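Local coordinates for transaminase (Arthrobacter sp., PDB 5G2P), which probably transfers amino groups between amines and carbonyl compounds with S-selectivity, as a pyridoxal-5'-phosphate-dependent class-III omega-transaminase, at residues S268-T273 with K280-Q285; I294-G299 with A307-V312. All coordinates share one frame; numbering follows the deposited sequence.

Both contacts are buried, their centres about 10 Å apart, and one segment of each, 268-273 and 294-299, lies on the neighbouring strands 265-269 and 293-296 of the large mixed sheet. Contact 1 sits where strand 265-269 ends and the chain turns into a loop; it is polar, a glutamate carboxylate gripping backbone N-H groups. Contact 2 is the hairpin of strands 293-296 and 308-313, held by backbone bonds and apolar side chains. The two meet where Thr-295 OG1 bonds to Asp-269 OD1. Each also brings a residue to the same pyridoxal-5'-phosphate: Asp-269 of contact 1 at the pyridine nitrogen, Lys-298 of contact 2 at the C4A carbon.

Contact 1. Residues S268-T273 with K280-Q285; sequences SDEVLT and KWFGYQ. With PLP (pyridoxal-5'-phosphate), chain H.
Glu-270 reaches across to the turn at 282-285 and uses both carboxylate oxygens on the backbone N-H groups of that turn. Glu-270 OE1 accepts from Gly-283 N at 2.8 Å and Glu-270 OE2 from Tyr-284 N at 3.0 Å, each on its syn side. A sharp bend at chi2 (-86°) turns the acid end to face them. Its own segment supplies a second donor to each oxygen: Ser-268 OG gives to Glu-270 OE2 at 2.9 Å on the anti side, tilted out of the carboxylate plane, and Thr-273 OG1 to Glu-270 OE1 at 2.7 Å from above that plane, on the opposite face from Gly-283 N. Phe-282 presents its edge to OE1, its ring turned 84° from the carboxylate, while Tyr-284 CD2 comes to 3.3 Å from Glu-270 OE2; the tyrosine hydroxyl is bonded to Glu-109. A water donates to the carbonyl oxygens of Thr-273 and Lys-280, bridging the segments. On the cofactor side, an Asx turn ties Asp-269 OD1 to Val-271 N; Asp-269 OD2, also bonded to His-149, lies 2.8 Å from PLP N1, and Val-271 CG1 3.6 Å from PLP C4. An alanine here would probably leave both N-H groups and the Ser-268 and Thr-273 hydroxyls without this acceptor. Four donors satisfy the buried carboxylate, tie strand end to turn and are likely to favour its ionised form.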
# COMPACT_ATOMS: atom_id res chain seq x y z
N SER B 268 -1.22 14.57 20.31
CA SER B 268 0.04 15.12 20.75
C SER B 268 0.89 13.93 21.19
O SER B 268 0.56 13.29 22.16
CB SER B 268 -0.12 16.07 21.95
OG SER B 268 1.13 16.72 22.21
N ASP B 269 1.98 13.67 20.48
CA ASP B 269 2.85 12.58 20.88
C ASP B 269 3.76 13.15 21.95
O ASP B 269 4.76 13.82 21.65
CB ASP B 269 3.65 12.05 19.68
CG ASP B 269 4.62 10.95 20.06
OD1 ASP B 269 4.72 10.60 21.26
OD2 ASP B 269 5.28 10.42 19.16
N GLU B 270 3.38 12.89 23.20
CA GLU B 270 4.11 13.36 24.40
C GLU B 270 5.06 12.31 24.99
O GLU B 270 5.47 12.43 26.14
CB GLU B 270 3.11 13.79 25.50
CG GLU B 270 2.19 14.95 25.07
CD GLU B 270 2.82 16.34 25.28
OE1 GLU B 270 3.87 16.41 25.98
OE2 GLU B 270 2.26 17.36 24.79
N VAL B 271 5.44 11.31 24.22
CA VAL B 271 6.38 10.29 24.72
C VAL B 271 7.63 10.92 25.33
O VAL B 271 8.03 10.56 26.44
CB VAL B 271 6.71 9.22 23.64
CG1 VAL B 271 7.90 8.34 24.06
CG2 VAL B 271 5.48 8.31 23.42
N LEU B 272 8.23 11.89 24.64
CA LEU B 272 9.40 12.58 25.15
C LEU B 272 9.07 13.85 25.97
O LEU B 272 9.62 14.06 27.07
CB LEU B 272 10.38 12.88 24.03
CG LEU B 272 11.77 13.44 24.43
CD1 LEU B 272 12.88 12.69 23.67
CD2 LEU B 272 11.82 14.90 24.07
N THR B 273 8.19 14.70 25.44
CA THR B 273 7.90 15.97 26.11
C THR B 273 7.02 15.82 27.36
O THR B 273 6.88 16.76 28.11
CB THR B 273 7.24 16.99 25.14
OG1 THR B 273 6.10 16.39 24.53
CG2 THR B 273 8.23 17.43 24.05
N LYS B 280 6.42 21.86 32.31
CA LYS B 280 4.99 21.74 32.52
C LYS B 280 4.71 20.23 32.54
O LYS B 280 5.62 19.45 32.22
CB LYS B 280 4.20 22.48 31.43
CG LYS B 280 3.62 23.77 31.99
CD LYS B 280 3.82 24.94 31.07
CE LYS B 280 2.72 26.00 31.18
NZ LYS B 280 2.53 26.70 32.49
N TRP B 281 3.53 19.81 32.99
CA TRP B 281 3.22 18.38 32.98
C TRP B 281 3.39 17.81 31.56
O TRP B 281 3.94 16.71 31.38
CB TRP B 281 1.83 18.08 33.55
CG TRP B 281 1.85 17.98 35.05
CD1 TRP B 281 1.29 18.86 35.96
CD2 TRP B 281 2.52 16.97 35.82
NE1 TRP B 281 1.57 18.44 37.25
CE2 TRP B 281 2.31 17.28 37.19
CE3 TRP B 281 3.26 15.82 35.49
CZ2 TRP B 281 2.82 16.49 38.23
CZ3 TRP B 281 3.79 15.03 36.54
CH2 TRP B 281 3.55 15.37 37.89
N PHE B 282 2.90 18.54 30.57
CA PHE B 282 2.98 18.11 29.17
C PHE B 282 3.39 19.26 28.29
O PHE B 282 3.07 20.40 28.58
CB PHE B 282 1.65 17.46 28.71
CG PHE B 282 1.36 16.19 29.42
CD1 PHE B 282 2.02 15.01 29.05
CD2 PHE B 282 0.49 16.17 30.52
CE1 PHE B 282 1.79 13.82 29.74
CE2 PHE B 282 0.28 15.00 31.23
CZ PHE B 282 0.93 13.82 30.85
N GLY B 283 4.07 18.95 27.19
CA GLY B 283 4.52 20.00 26.27
C GLY B 283 3.37 20.87 25.75
O GLY B 283 3.51 22.10 25.69
N TYR B 284 2.24 20.26 25.41
CA TYR B 284 1.12 21.06 24.86
C TYR B 284 0.64 22.19 25.79
O TYR B 284 0.01 23.16 25.34
CB TYR B 284 -0.07 20.15 24.41
CG TYR B 284 -0.89 19.54 25.52
CD1 TYR B 284 -1.92 20.26 26.13
CD2 TYR B 284 -0.65 18.24 25.97
CE1 TYR B 284 -2.68 19.70 27.17
CE2 TYR B 284 -1.42 17.67 27.00
CZ TYR B 284 -2.42 18.41 27.60
OH TYR B 284 -3.17 17.86 28.63
N GLN B 285 0.94 22.07 27.09
CA GLN B 285 0.38 22.96 28.11
C GLN B 285 1.02 24.35 28.10
O GLN B 285 0.51 25.27 28.75
CB GLN B 285 0.45 22.31 29.49
CG GLN B 285 -0.50 21.14 29.62
CD GLN B 285 -0.38 20.39 30.94
OE1 GLN B 285 0.72 20.29 31.51
NE2 GLN B 285 -1.51 19.90 31.44
N1 PLP H . 7.54 9.14 20.16
C2 PLP H . 8.46 10.06 20.56
C2A PLP H . 8.19 11.54 20.45
C3 PLP H . 9.76 9.61 21.06
O3 PLP H . 10.73 10.46 21.50
C4 PLP H . 10.01 8.16 21.18
C4A PLP H . 11.35 7.81 21.83
C5 PLP H . 8.92 7.24 20.69
C6 PLP H . 7.74 7.79 20.20
C5A PLP H . 9.04 5.75 20.70
O4P PLP H . 9.05 5.24 22.03
P PLP H . 9.84 3.85 22.31
O1P PLP H . 9.64 3.65 23.77
O2P PLP H . 9.22 2.75 21.47
O3P PLP H . 11.32 4.07 21.95
O HOH W 1 6.61 18.69 29.91

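Contact 2. Residues I294-G299 with A307-V312. With PLP (pyridoxal-5'-phosphate), chain H.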
# COMPACT_ATOMS: atom_id res chain seq x y z
N ILE B 294 -3.25 11.76 23.66
CA ILE B 294 -1.84 11.90 24.01
C ILE B 294 -1.21 10.51 24.00
O ILE B 294 -1.81 9.58 24.50
CB ILE B 294 -1.70 12.43 25.46
CG1 ILE B 294 -2.37 13.80 25.63
CG2 ILE B 294 -0.23 12.49 25.90
CD1 ILE B 294 -2.45 14.22 27.11
N THR B 295 0.01 10.38 23.45
CA THR B 295 0.78 9.15 23.61
C THR B 295 1.89 9.39 24.62
O THR B 295 2.51 10.47 24.65
CB THR B 295 1.37 8.69 22.27
OG1 THR B 295 2.13 9.76 21.68
CG2 THR B 295 0.24 8.27 21.33
N MET B 296 2.16 8.37 25.44
CA MET B 296 3.10 8.49 26.56
C MET B 296 4.11 7.32 26.59
O MET B 296 3.81 6.18 26.16
CB MET B 296 2.32 8.53 27.89
CG MET B 296 1.35 9.70 28.05
SD MET B 296 0.24 9.41 29.43
CE MET B 296 -0.74 10.91 29.48
N GLY B 297 5.31 7.63 27.08
CA GLY B 297 6.36 6.64 27.39
C GLY B 297 7.38 7.37 28.23
O GLY B 297 7.03 8.38 28.87
N LYS B 298 8.62 6.88 28.25
CA LYS B 298 9.77 7.59 28.87
C LYS B 298 9.51 8.04 30.31
O LYS B 298 9.59 7.22 31.25
CB LYS B 298 10.28 8.72 27.93
CG LYS B 298 10.72 8.22 26.55
CD LYS B 298 11.45 9.19 25.58
CE LYS B 298 12.10 8.49 24.35
NZ LYS B 298 11.44 8.72 23.04
N GLY B 299 9.22 9.33 30.50
CA GLY B 299 8.93 9.92 31.81
C GLY B 299 7.70 9.35 32.50
O GLY B 299 7.54 9.55 33.71
N ALA B 307 6.98 0.98 30.24
CA ALA B 307 5.57 1.36 30.26
C ALA B 307 5.32 2.41 29.19
O ALA B 307 6.16 3.29 28.94
CB ALA B 307 5.16 1.91 31.63
N GLY B 308 4.16 2.29 28.55
CA GLY B 308 3.65 3.31 27.61
C GLY B 308 2.18 3.51 27.89
O GLY B 308 1.58 2.69 28.56
N ALA B 309 1.57 4.56 27.35
CA ALA B 309 0.13 4.77 27.54
C ALA B 309 -0.43 5.69 26.47
O ALA B 309 0.30 6.48 25.85
CB ALA B 309 -0.18 5.34 28.95
N VAL B 310 -1.74 5.60 26.30
CA VAL B 310 -2.49 6.58 25.55
C VAL B 310 -3.61 7.14 26.45
O VAL B 310 -4.23 6.39 27.22
CB VAL B 310 -3.02 5.96 24.22
CG1 VAL B 310 -4.00 4.84 24.53
CG2 VAL B 310 -3.74 7.00 23.39
N VAL B 311 -3.82 8.46 26.37
CA VAL B 311 -4.98 9.11 26.97
C VAL B 311 -5.89 9.60 25.86
O VAL B 311 -5.45 10.29 24.95
CB VAL B 311 -4.59 10.26 27.93
CG1 VAL B 311 -5.83 11.05 28.35
CG2 VAL B 311 -3.94 9.65 29.16
N VAL B 312 -7.18 9.23 25.94
CA VAL B 312 -8.15 9.67 24.93
C VAL B 312 -9.18 10.60 25.55
O VAL B 312 -9.50 10.50 26.75
CB VAL B 312 -8.83 8.49 24.19
CG1 VAL B 312 -7.78 7.60 23.47
CG2 VAL B 312 -9.66 7.64 25.15
N1 PLP H . 7.54 9.14 20.16
C2 PLP H . 8.46 10.06 20.56
C2A PLP H . 8.19 11.54 20.45
C3 PLP H . 9.76 9.61 21.06
O3 PLP H . 10.73 10.46 21.50
C4 PLP H . 10.01 8.16 21.18
C4A PLP H . 11.35 7.81 21.83
C5 PLP H . 8.92 7.24 20.69
C6 PLP H . 7.74 7.79 20.20
C5A PLP H . 9.04 5.75 20.70
O4P PLP H . 9.05 5.24 22.03
P PLP H . 9.84 3.85 22.31
O1P PLP H . 9.64 3.65 23.77
O2P PLP H . 9.22 2.75 21.47
O3P PLP H . 11.32 4.07 21.95
O HOH W 2 7.57 4.80 30.59
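Backbone hydrogen bonds join Ile-294 to Val-311 and Met-296 to Ala-309, two antiparallel hydrogen-bonded pairs with the non-hydrogen-bonded pair Thr-295 and Val-310 between them. Ile-294 N to Val-311 O measures 2.9 Å and its return bond, Val-311 N to Ile-294 O, 3.0 Å. In the next pair Met-296 N meets Ala-309 O at 2.7 Å, and Ala-309 N meets Met-296 O at 3.0 Å. Weaker CA-H...O contacts, Val-310 CA to Ile-294 O and Thr-295 CA to Ala-309 O, fill in between.

Apolar contacts gather on the face that carries Ile-294, Met-296, Ala-309 and Val-311. With CG anti to its carbonyl carbon (chi1 -61°) and the chain extended beyond, Met-296 crosses Val-311 obliquely: Met-296 SD lies 4.1 Å from Ala-309 CB, and Met-296 CE presses against Val-311 CG2 at a tight 3.5 Å. Ile-101 of helix 92-105 packs on Met-296 and Val-311. On the other face, Val-310 lays CG2 3.4 Å from Ile-294 O, and Thr-295 packs on helix 121-136.

Past the strand, a water bridges the carbonyls of Lys-298 and Ala-307, and the lysine chain, bent at chi4, ends in a covalent bond of 1.5 Å from Lys-298 NZ to PLP C4A. Thr-330 of the second subunit packs on this lysine and is hydrogen-bonded to PLP. A lysine joined to the cofactor just beyond a strand of the large sheet is consistent with the internal aldimine of fold-type I aminotransferases.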